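Long-range contact in putative transcriptional regulator (Streptomyces coelicolor A3, PDB 2PQQ), which probably acts as a cAMP-responsive, DNA-binding transcription factor, of which this chain is the N-terminal, cyclic nucleotide-binding part: residues A[47-61]-A[91-105]. Numbering follows the deposited sequence.
Sequences DRLYVVTEGKVKLHR and RTATGTALTEVKLLA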
ATOM      1  N   ASP A  47     -19.038  -7.130  14.167  1.00 39.09           N
ATOM      2  CA  ASP A  47     -18.110  -7.456  15.266  1.00 40.15           C
ATOM      3  C   ASP A  47     -17.817  -8.946  15.291  1.00 39.64           C
ATOM      4  O   ASP A  47     -17.436  -9.490  16.331  1.00 39.62           O
ATOM      5  CB  ASP A  47     -18.634  -6.941  16.641  1.00 40.88           C
ATOM      6  CG  ASP A  47     -19.738  -7.834  17.255  1.00 44.32           C
ATOM      7  OD1 ASP A  47     -20.564  -8.404  16.505  1.00 47.22           O
ATOM      8  OD2 ASP A  47     -19.775  -7.967  18.513  1.00 47.37           O
ATOM      9  N   ARG A  48     -17.995  -9.590  14.132  1.00 39.07           N
ATOM     10  CA  ARG A  48     -17.804 -11.029  13.975  1.00 39.20           C
ATOM     11  C   ARG A  48     -16.926 -11.310  12.788  1.00 37.61           C
ATOM     12  O   ARG A  48     -17.052 -10.654  11.761  1.00 37.28           O
ATOM     13  CB  ARG A  48     -19.136 -11.740  13.669  1.00 40.49           C
ATOM     14  CG  ARG A  48     -20.074 -11.925  14.797  1.00 44.97           C
ATOM     15  CD  ARG A  48     -21.357 -12.531  14.260  1.00 50.00           C
ATOM     16  NE  ARG A  48     -21.780 -13.697  15.039  1.00 56.75           N
ATOM     17  CZ  ARG A  48     -22.799 -14.499  14.711  1.00 58.31           C
ATOM     18  NH1 ARG A  48     -23.516 -14.274  13.609  1.00 58.12           N
ATOM     19  NH2 ARG A  48     -23.097 -15.538  15.480  1.00 59.52           N
ATOM     20  N   LEU A  49     -16.103 -12.311  12.920  1.00 35.37           N
ATOM     21  CA  LEU A  49     -15.377 -12.954  11.865  1.00 35.48           C
ATOM     22  C   LEU A  49     -16.092 -14.228  11.492  1.00 33.57           C
ATOM     23  O   LEU A  49     -16.681 -14.814  12.332  1.00 33.33           O
ATOM     24  CB  LEU A  49     -14.023 -13.288  12.433  1.00 35.51           C
ATOM     25  CG  LEU A  49     -13.087 -14.352  11.953  1.00 40.16           C
ATOM     26  CD1 LEU A  49     -11.753 -14.084  12.511  1.00 37.73           C
ATOM     27  CD2 LEU A  49     -13.545 -15.674  12.326  1.00 39.75           C
ATOM     28  N   TYR A  50     -16.054 -14.625  10.230  1.00 32.39           N
ATOM     29  CA  TYR A  50     -16.649 -15.896   9.808  1.00 32.62           C
ATOM     30  C   TYR A  50     -15.597 -16.698   9.060  1.00 32.53           C
ATOM     31  O   TYR A  50     -14.729 -16.126   8.398  1.00 33.69           O
ATOM     32  CB  TYR A  50     -17.856 -15.690   8.869  1.00 33.24           C
ATOM     33  CG  TYR A  50     -19.003 -14.859   9.406  1.00 33.36           C
ATOM     34  CD1 TYR A  50     -20.134 -15.465   9.969  1.00 34.56           C
ATOM     35  CD2 TYR A  50     -18.972 -13.460   9.324  1.00 33.25           C
ATOM     36  CE1 TYR A  50     -21.196 -14.673  10.492  1.00 35.06           C
ATOM     37  CE2 TYR A  50     -20.033 -12.669   9.816  1.00 33.97           C
ATOM     38  CZ  TYR A  50     -21.123 -13.280  10.407  1.00 35.34           C
ATOM     39  OH  TYR A  50     -22.174 -12.484  10.845  1.00 36.67           O
ATOM     40  N   VAL A  51     -15.679 -18.003   9.107  1.00 32.66           N
ATOM     41  CA  VAL A  51     -14.934 -18.871   8.220  1.00 32.78           C
ATOM     42  C   VAL A  51     -15.988 -19.635   7.478  1.00 33.11           C
ATOM     43  O   VAL A  51     -16.832 -20.209   8.079  1.00 32.89           O
ATOM     44  CB  VAL A  51     -14.035 -19.829   9.009  1.00 32.90           C
ATOM     45  CG1 VAL A  51     -13.441 -20.841   8.129  1.00 30.50           C
ATOM     46  CG2 VAL A  51     -12.958 -19.082   9.745  1.00 34.26           C
ATOM     47  N   VAL A  52     -16.011 -19.510   6.165  1.00 33.61           N
ATOM     48  CA  VAL A  52     -16.987 -20.264   5.382  1.00 34.10           C
ATOM     49  C   VAL A  52     -16.571 -21.741   5.415  1.00 34.35           C
ATOM     50  O   VAL A  52     -15.417 -22.066   5.103  1.00 35.23           O
ATOM     51  CB  VAL A  52     -17.055 -19.770   3.889  1.00 33.80           C
ATOM     52  CG1 VAL A  52     -17.911 -20.702   3.043  1.00 34.87           C
ATOM     53  CG2 VAL A  52     -17.602 -18.375   3.816  1.00 33.20           C
ATOM     54  N   THR A  53     -17.497 -22.639   5.743  1.00 34.31           N
ATOM     55  CA  THR A  53     -17.166 -24.070   5.709  1.00 34.86           C
ATOM     56  C   THR A  53     -17.788 -24.831   4.513  1.00 35.95           C
ATOM     57  O   THR A  53     -17.329 -25.922   4.152  1.00 35.53           O
ATOM     58  CB  THR A  53     -17.471 -24.766   7.051  1.00 34.51           C
ATOM     59  OG1 THR A  53     -18.880 -24.785   7.269  1.00 35.73           O
ATOM     60  CG2 THR A  53     -16.814 -23.999   8.216  1.00 31.76           C
ATOM     61  N   GLU A  54     -18.821 -24.257   3.911  1.00 36.69           N
ATOM     62  CA  GLU A  54     -19.362 -24.767   2.640  1.00 38.66           C
ATOM     63  C   GLU A  54     -20.220 -23.711   1.966  1.00 38.23           C
ATOM     64  O   GLU A  54     -20.811 -22.852   2.638  1.00 38.08           O
ATOM     65  CB  GLU A  54     -20.161 -26.069   2.818  1.00 38.94           C
ATOM     66  CG  GLU A  54     -21.352 -26.004   3.763  1.00 40.03           C
ATOM     67  CD  GLU A  54     -22.007 -27.378   3.971  1.00 41.79           C
ATOM     68  OE1 GLU A  54     -21.374 -28.276   4.585  1.00 45.10           O
ATOM     69  OE2 GLU A  54     -23.164 -27.557   3.530  1.00 44.44           O
ATOM     70  N   GLY A  55     -20.265 -23.779   0.641  1.00 37.73           N
ATOM     71  CA  GLY A  55     -21.016 -22.831  -0.166  1.00 36.90           C
ATOM     72  C   GLY A  55     -20.174 -21.621  -0.518  1.00 36.48           C
ATOM     73  O   GLY A  55     -18.989 -21.553  -0.188  1.00 36.36           O
ATOM     74  N   LYS A  56     -20.804 -20.663  -1.190  1.00 36.02           N
ATOM     75  CA  LYS A  56     -20.148 -19.445  -1.637  1.00 35.62           C
ATOM     76  C   LYS A  56     -20.938 -18.221  -1.198  1.00 34.78           C
ATOM     77  O   LYS A  56     -22.167 -18.185  -1.332  1.00 34.07           O
ATOM     78  CB  LYS A  56     -20.036 -19.460  -3.167  1.00 35.24           C
ATOM     79  CG  LYS A  56     -19.207 -20.630  -3.685  1.00 35.96           C
ATOM     80  CD  LYS A  56     -19.168 -20.707  -5.212  1.00 37.02           C
ATOM     81  CE  LYS A  56     -18.194 -21.793  -5.639  1.00 40.58           C
ATOM     82  NZ  LYS A  56     -17.086 -21.931  -4.627  1.00 42.38           N
ATOM     83  N   VAL A  57     -20.210 -17.229  -0.686  1.00 34.16           N
ATOM     84  CA  VAL A  57     -20.742 -15.927  -0.335  1.00 33.88           C
ATOM     85  C   VAL A  57     -20.120 -14.859  -1.250  1.00 33.93           C
ATOM     86  O   VAL A  57     -18.900 -14.693  -1.283  1.00 34.04           O
ATOM     87  CB  VAL A  57     -20.428 -15.567   1.142  1.00 33.29           C
ATOM     88  CG1 VAL A  57     -20.951 -14.201   1.478  1.00 34.31           C
ATOM     89  CG2 VAL A  57     -21.030 -16.602   2.085  1.00 34.74           C
ATOM     90  N   LYS A  58     -20.963 -14.136  -1.989  1.00 33.41           N
ATOM     91  CA  LYS A  58     -20.502 -12.999  -2.780  1.00 33.44           C
ATOM     92  C   LYS A  58     -20.515 -11.735  -1.919  1.00 33.28           C
ATOM     93  O   LYS A  58     -21.533 -11.410  -1.319  1.00 32.77           O
ATOM     94  CB  LYS A  58     -21.406 -12.792  -4.005  1.00 33.47           C
ATOM     95  CG  LYS A  58     -21.076 -11.563  -4.823  1.00 34.43           C
ATOM     96  CD  LYS A  58     -22.279 -11.159  -5.653  1.00 39.74           C
ATOM     97  CE  LYS A  58     -22.181  -9.712  -6.071  1.00 41.38           C
ATOM     98  NZ  LYS A  58     -21.701  -9.511  -7.462  1.00 43.46           N
ATOM     99  N   LEU A  59     -19.385 -11.042  -1.851  1.00 32.90           N
ATOM    100  CA  LEU A  59     -19.330  -9.748  -1.184  1.00 34.23           C
ATOM    101  C   LEU A  59     -19.504  -8.635  -2.226  1.00 34.26           C
ATOM    102  O   LEU A  59     -18.916  -8.714  -3.305  1.00 33.50           O
ATOM    103  CB  LEU A  59     -18.018  -9.587  -0.404  1.00 33.91           C
ATOM    104  CG  LEU A  59     -17.795 -10.462   0.839  1.00 35.54           C
ATOM    105  CD1 LEU A  59     -16.376 -10.325   1.329  1.00 33.57           C
ATOM    106  CD2 LEU A  59     -18.757 -10.074   1.940  1.00 36.20           C
ATOM    107  N   HIS A  60     -20.361  -7.648  -1.930  1.00 34.98           N
ATOM    108  CA  HIS A  60     -20.624  -6.525  -2.862  1.00 35.97           C
ATOM    109  C   HIS A  60     -20.922  -5.185  -2.155  1.00 37.28           C
ATOM    110  O   HIS A  60     -21.350  -5.153  -0.996  1.00 36.83           O
ATOM    111  CB  HIS A  60     -21.721  -6.869  -3.885  1.00 35.08           C
ATOM    112  CG  HIS A  60     -22.974  -7.408  -3.270  1.00 36.10           C
ATOM    113  ND1 HIS A  60     -24.062  -6.615  -2.976  1.00 34.94           N
ATOM    114  CD2 HIS A  60     -23.298  -8.658  -2.860  1.00 36.59           C
ATOM    115  CE1 HIS A  60     -25.009  -7.354  -2.429  1.00 35.27           C
ATOM    116  NE2 HIS A  60     -24.566  -8.595  -2.333  1.00 36.62           N
ATOM    117  N   ARG A  61     -20.719  -4.090  -2.892  1.00 38.88           N
ATOM    118  CA  ARG A  61     -20.766  -2.730  -2.358  1.00 41.04           C
ATOM    119  C   ARG A  61     -21.556  -1.833  -3.325  1.00 41.63           C
ATOM    120  O   ARG A  61     -21.495  -2.018  -4.548  1.00 41.54           O
ATOM    121  CB  ARG A  61     -19.330  -2.227  -2.162  1.00 41.18           C
ATOM    122  CG  ARG A  61     -19.172  -0.859  -1.502  1.00 42.83           C
ATOM    123  CD  ARG A  61     -17.705  -0.598  -1.123  1.00 42.32           C
ATOM    124  NE  ARG A  61     -17.190  -1.598  -0.186  1.00 43.91           N
ATOM    125  CZ  ARG A  61     -15.922  -2.004  -0.121  1.00 43.31           C
ATOM    126  NH1 ARG A  61     -15.012  -1.504  -0.946  1.00 44.75           N
ATOM    127  NH2 ARG A  61     -15.568  -2.930   0.763  1.00 43.91           N
ATOM    128  N   ARG A  91     -19.954  -2.665   8.621  1.00 35.08           N
ATOM    129  CA  ARG A  91     -19.605  -3.455   7.430  1.00 35.45           C
ATOM    130  C   ARG A  91     -19.421  -2.569   6.193  1.00 35.83           C
ATOM    131  O   ARG A  91     -20.195  -1.626   5.957  1.00 35.99           O
ATOM    132  CB  ARG A  91     -20.647  -4.534   7.142  1.00 35.20           C
ATOM    133  CG  ARG A  91     -20.853  -5.512   8.261  1.00 35.39           C
ATOM    134  CD  ARG A  91     -19.611  -6.359   8.511  1.00 35.13           C
ATOM    135  NE  ARG A  91     -19.919  -7.470   9.417  1.00 34.13           N
ATOM    136  CZ  ARG A  91     -19.005  -8.248   9.993  1.00 34.78           C
ATOM    137  NH1 ARG A  91     -17.714  -8.041   9.783  1.00 34.76           N
ATOM    138  NH2 ARG A  91     -19.391  -9.221  10.803  1.00 35.82           N
ATOM    139  N   THR A  92     -18.391  -2.882   5.421  1.00 35.84           N
ATOM    140  CA  THR A  92     -18.043  -2.114   4.221  1.00 37.19           C
ATOM    141  C   THR A  92     -18.618  -2.801   2.976  1.00 36.28           C
ATOM    142  O   THR A  92     -18.587  -2.244   1.882  1.00 36.34           O
ATOM    143  CB  THR A  92     -16.511  -1.980   4.077  1.00 37.38           C
ATOM    144  OG1 THR A  92     -15.920  -3.278   4.164  1.00 39.22           O
ATOM    145  CG2 THR A  92     -15.927  -1.122   5.182  1.00 39.42           C
ATOM    146  N   ALA A  93     -19.169  -3.996   3.164  1.00 35.42           N
ATOM    147  CA  ALA A  93     -19.817  -4.735   2.085  1.00 34.99           C
ATOM    148  C   ALA A  93     -21.070  -5.513   2.527  1.00 34.68           C
ATOM    149  O   ALA A  93     -21.274  -5.761   3.718  1.00 34.95           O
ATOM    150  CB  ALA A  93     -18.816  -5.684   1.434  1.00 35.04           C
ATOM    151  N   THR A  94     -21.909  -5.880   1.550  1.00 33.94           N
ATOM    152  CA  THR A  94     -23.002  -6.823   1.762  1.00 33.08           C
ATOM    153  C   THR A  94     -22.533  -8.219   1.341  1.00 32.92           C
ATOM    154  O   THR A  94     -21.863  -8.371   0.335  1.00 32.88           O
ATOM    155  CB  THR A  94     -24.262  -6.404   0.963  1.00 33.06           C
ATOM    156  OG1 THR A  94     -24.709  -5.137   1.454  1.00 31.73           O
ATOM    157  CG2 THR A  94     -25.395  -7.427   1.131  1.00 31.98           C
ATOM    158  N   GLY A  95     -22.856  -9.224   2.147  1.00 32.13           N
ATOM    159  CA  GLY A  95     -22.505 -10.588   1.840  1.00 31.20           C
ATOM    160  C   GLY A  95     -23.792 -11.304   1.532  1.00 31.23           C
ATOM    161  O   GLY A  95     -24.705 -11.309   2.346  1.00 30.49           O
ATOM    162  N   THR A  96     -23.861 -11.871   0.334  1.00 30.50           N
ATOM    163  CA  THR A  96     -25.045 -12.564  -0.145  1.00 31.38           C
ATOM    164  C   THR A  96     -24.706 -14.021  -0.495  1.00 30.26           C
ATOM    165  O   THR A  96     -23.765 -14.290  -1.214  1.00 29.61           O
ATOM    166  CB  THR A  96     -25.640 -11.820  -1.345  1.00 30.99           C
ATOM    167  OG1 THR A  96     -25.997 -10.498  -0.923  1.00 33.83           O
ATOM    168  CG2 THR A  96     -26.878 -12.524  -1.900  1.00 31.92           C
ATOM    169  N   ALA A  97     -25.470 -14.946   0.062  1.00 30.48           N
ATOM    170  CA  ALA A  97     -25.272 -16.364  -0.171  1.00 31.29           C
ATOM    171  C   ALA A  97     -25.621 -16.669  -1.631  1.00 31.66           C
ATOM    172  O   ALA A  97     -26.714 -16.336  -2.111  1.00 32.09           O
ATOM    173  CB  ALA A  97     -26.146 -17.195   0.780  1.00 30.96           C
ATOM    174  N   LEU A  98     -24.689 -17.272  -2.349  1.00 32.45           N
ATOM    175  CA  LEU A  98     -24.970 -17.699  -3.728  1.00 33.62           C
ATOM    176  C   LEU A  98     -25.502 -19.111  -3.787  1.00 34.35           C
ATOM    177  O   LEU A  98     -26.056 -19.551  -4.822  1.00 34.47           O
ATOM    178  CB  LEU A  98     -23.714 -17.616  -4.582  1.00 33.75           C
ATOM    179  CG  LEU A  98     -23.179 -16.211  -4.736  1.00 34.37           C
ATOM    180  CD1 LEU A  98     -21.728 -16.278  -5.246  1.00 36.71           C
ATOM    181  CD2 LEU A  98     -24.094 -15.393  -5.662  1.00 35.06           C
ATOM    182  N   THR A  99     -25.309 -19.830  -2.685  1.00 35.15           N
ATOM    183  CA  THR A  99     -25.715 -21.226  -2.567  1.00 35.83           C
ATOM    184  C   THR A  99     -26.192 -21.438  -1.136  1.00 36.40           C
ATOM    185  O   THR A  99     -26.302 -20.483  -0.356  1.00 37.17           O
ATOM    186  CB  THR A  99     -24.512 -22.179  -2.799  1.00 35.89           C
ATOM    187  OG1 THR A  99     -23.488 -21.873  -1.847  1.00 35.03           O
ATOM    188  CG2 THR A  99     -23.931 -22.014  -4.183  1.00 35.16           C
ATOM    189  N   GLU A 100     -26.496 -22.684  -0.792  1.00 36.70           N
ATOM    190  CA  GLU A 100     -26.554 -23.089   0.599  1.00 37.04           C
ATOM    191  C   GLU A 100     -25.171 -22.816   1.179  1.00 36.54           C
ATOM    192  O   GLU A 100     -24.164 -23.237   0.613  1.00 36.19           O
ATOM    193  CB  GLU A 100     -26.875 -24.578   0.722  1.00 37.47           C
ATOM    194  CG  GLU A 100     -27.025 -25.041   2.165  1.00 39.95           C
ATOM    195  CD  GLU A 100     -26.201 -26.268   2.479  1.00 44.26           C
ATOM    196  OE1 GLU A 100     -26.594 -27.394   2.079  1.00 46.21           O
ATOM    197  OE2 GLU A 100     -25.159 -26.106   3.151  1.00 45.52           O
ATOM    198  N   VAL A 101     -25.119 -22.078   2.280  1.00 36.08           N
ATOM    199  CA  VAL A 101     -23.848 -21.766   2.921  1.00 35.80           C
ATOM    200  C   VAL A 101     -23.880 -22.145   4.404  1.00 35.73           C
ATOM    201  O   VAL A 101     -24.889 -21.956   5.083  1.00 35.43           O
ATOM    202  CB  VAL A 101     -23.483 -20.252   2.806  1.00 36.26           C
ATOM    203  CG1 VAL A 101     -22.100 -19.970   3.399  1.00 34.77           C
ATOM    204  CG2 VAL A 101     -23.529 -19.781   1.335  1.00 35.30           C
ATOM    205  N   LYS A 102     -22.766 -22.677   4.888  1.00 35.12           N
ATOM    206  CA  LYS A 102     -22.546 -22.835   6.319  1.00 34.95           C
ATOM    207  C   LYS A 102     -21.255 -22.117   6.670  1.00 34.07           C
ATOM    208  O   LYS A 102     -20.294 -22.103   5.872  1.00 33.74           O
ATOM    209  CB  LYS A 102     -22.470 -24.311   6.706  1.00 34.46           C
ATOM    210  CG  LYS A 102     -23.807 -25.034   6.646  1.00 36.37           C
ATOM    211  CD  LYS A 102     -23.671 -26.515   7.017  1.00 36.16           C
ATOM    212  CE  LYS A 102     -24.868 -27.341   6.557  1.00 40.58           C
ATOM    213  NZ  LYS A 102     -26.159 -26.916   7.205  1.00 42.49           N
ATOM    214  N   LEU A 103     -21.265 -21.482   7.843  1.00 33.27           N
ATOM    215  CA  LEU A 103     -20.135 -20.707   8.341  1.00 33.30           C
ATOM    216  C   LEU A 103     -19.955 -20.952   9.840  1.00 32.83           C
ATOM    217  O   LEU A 103     -20.901 -21.346  10.530  1.00 32.77           O
ATOM    218  CB  LEU A 103     -20.349 -19.195   8.143  1.00 32.99           C
ATOM    219  CG  LEU A 103     -20.946 -18.620   6.852  1.00 33.94           C
ATOM    220  CD1 LEU A 103     -22.407 -18.329   7.065  1.00 34.49           C
ATOM    221  CD2 LEU A 103     -20.231 -17.350   6.481  1.00 33.68           C
ATOM    222  N   LEU A 104     -18.747 -20.696  10.326  1.00 31.80           N
ATOM    223  CA  LEU A 104     -18.496 -20.650  11.764  1.00 32.73           C
ATOM    224  C   LEU A 104     -18.162 -19.203  12.097  1.00 32.00           C
ATOM    225  O   LEU A 104     -17.361 -18.599  11.400  1.00 31.08           O
ATOM    226  CB  LEU A 104     -17.320 -21.560  12.105  1.00 32.36           C
ATOM    227  CG  LEU A 104     -17.685 -23.048  12.033  1.00 34.65           C
ATOM    228  CD1 LEU A 104     -16.434 -23.925  12.197  1.00 34.58           C
ATOM    229  CD2 LEU A 104     -18.747 -23.392  13.078  1.00 37.91           C
ATOM    230  N   ALA A 105     -18.764 -18.655  13.137  1.00 32.91           N
ATOM    231  CA  ALA A 105     -18.580 -17.239  13.467  1.00 33.06           C
ATOM    232  C   ALA A 105     -17.893 -17.068  14.810  1.00 33.81           C
ATOM    233  O   ALA A 105     -18.198 -17.792  15.761  1.00 33.64           O
ATOM    234  CB  ALA A 105     -19.937 -16.545  13.491  1.00 33.73           C
TER
HETATM  235  O   HOH W   1     -22.098  -9.840  11.033  1.00 49.53           O
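Two antiparallel strand pairs join the segments: strand 48-54 runs against 101-105 at 146°, and strand 57-61 against 94-97 at 152°. Val51 and Leu104 exchange a pair of backbone hydrogen bonds. A classic beta bulge follows, where Thr53 N and Glu54 N both donate to Lys102 O. At the turn, Lys56 N donates to Thr99 OG1 (3.0 Å).

Inside, Leu103 CD2 touches both Tyr50 CB (3.8 Å) and Val52 CG2 (3.9 Å), and Val101 CG1 meets Val57 CG2. Leu39 and Phe40 of strand 38-40 also pack on Tyr50. Arg91 reaches across with its guanidinium edge, and NH2 donates to Arg48 O at 2.9 Å. One water links Arg91 NH2 to Tyr50 OH. Phe40 adds a cation-pi contact to Arg91.

On the face of the second pair that carries His60, Thr94 and Thr96, His60 CG sits between its backbone N and carbonyl carbon (chi1 51°). This lays the ring over Thr94, with Thr94 CB in a CH-pi contact over its face. Its NE2 meets Thr96 OG1 in a nearly straight hydrogen bond (2.8 Å), while ND1 bonds Glu68. These two bonds fix the ring's rotation.

Arg61 NE donates to Thr92 O at 2.6 Å, in the guanidinium plane. A leucine in its place would probably leave Thr92 O without its guanidinium donor and the loop at Thr92 untied from strand 57-61 at that point. The paired antiparallel strands form part of the beta-roll of the cyclic nucleotide-binding domain, as in CRP-family regulators.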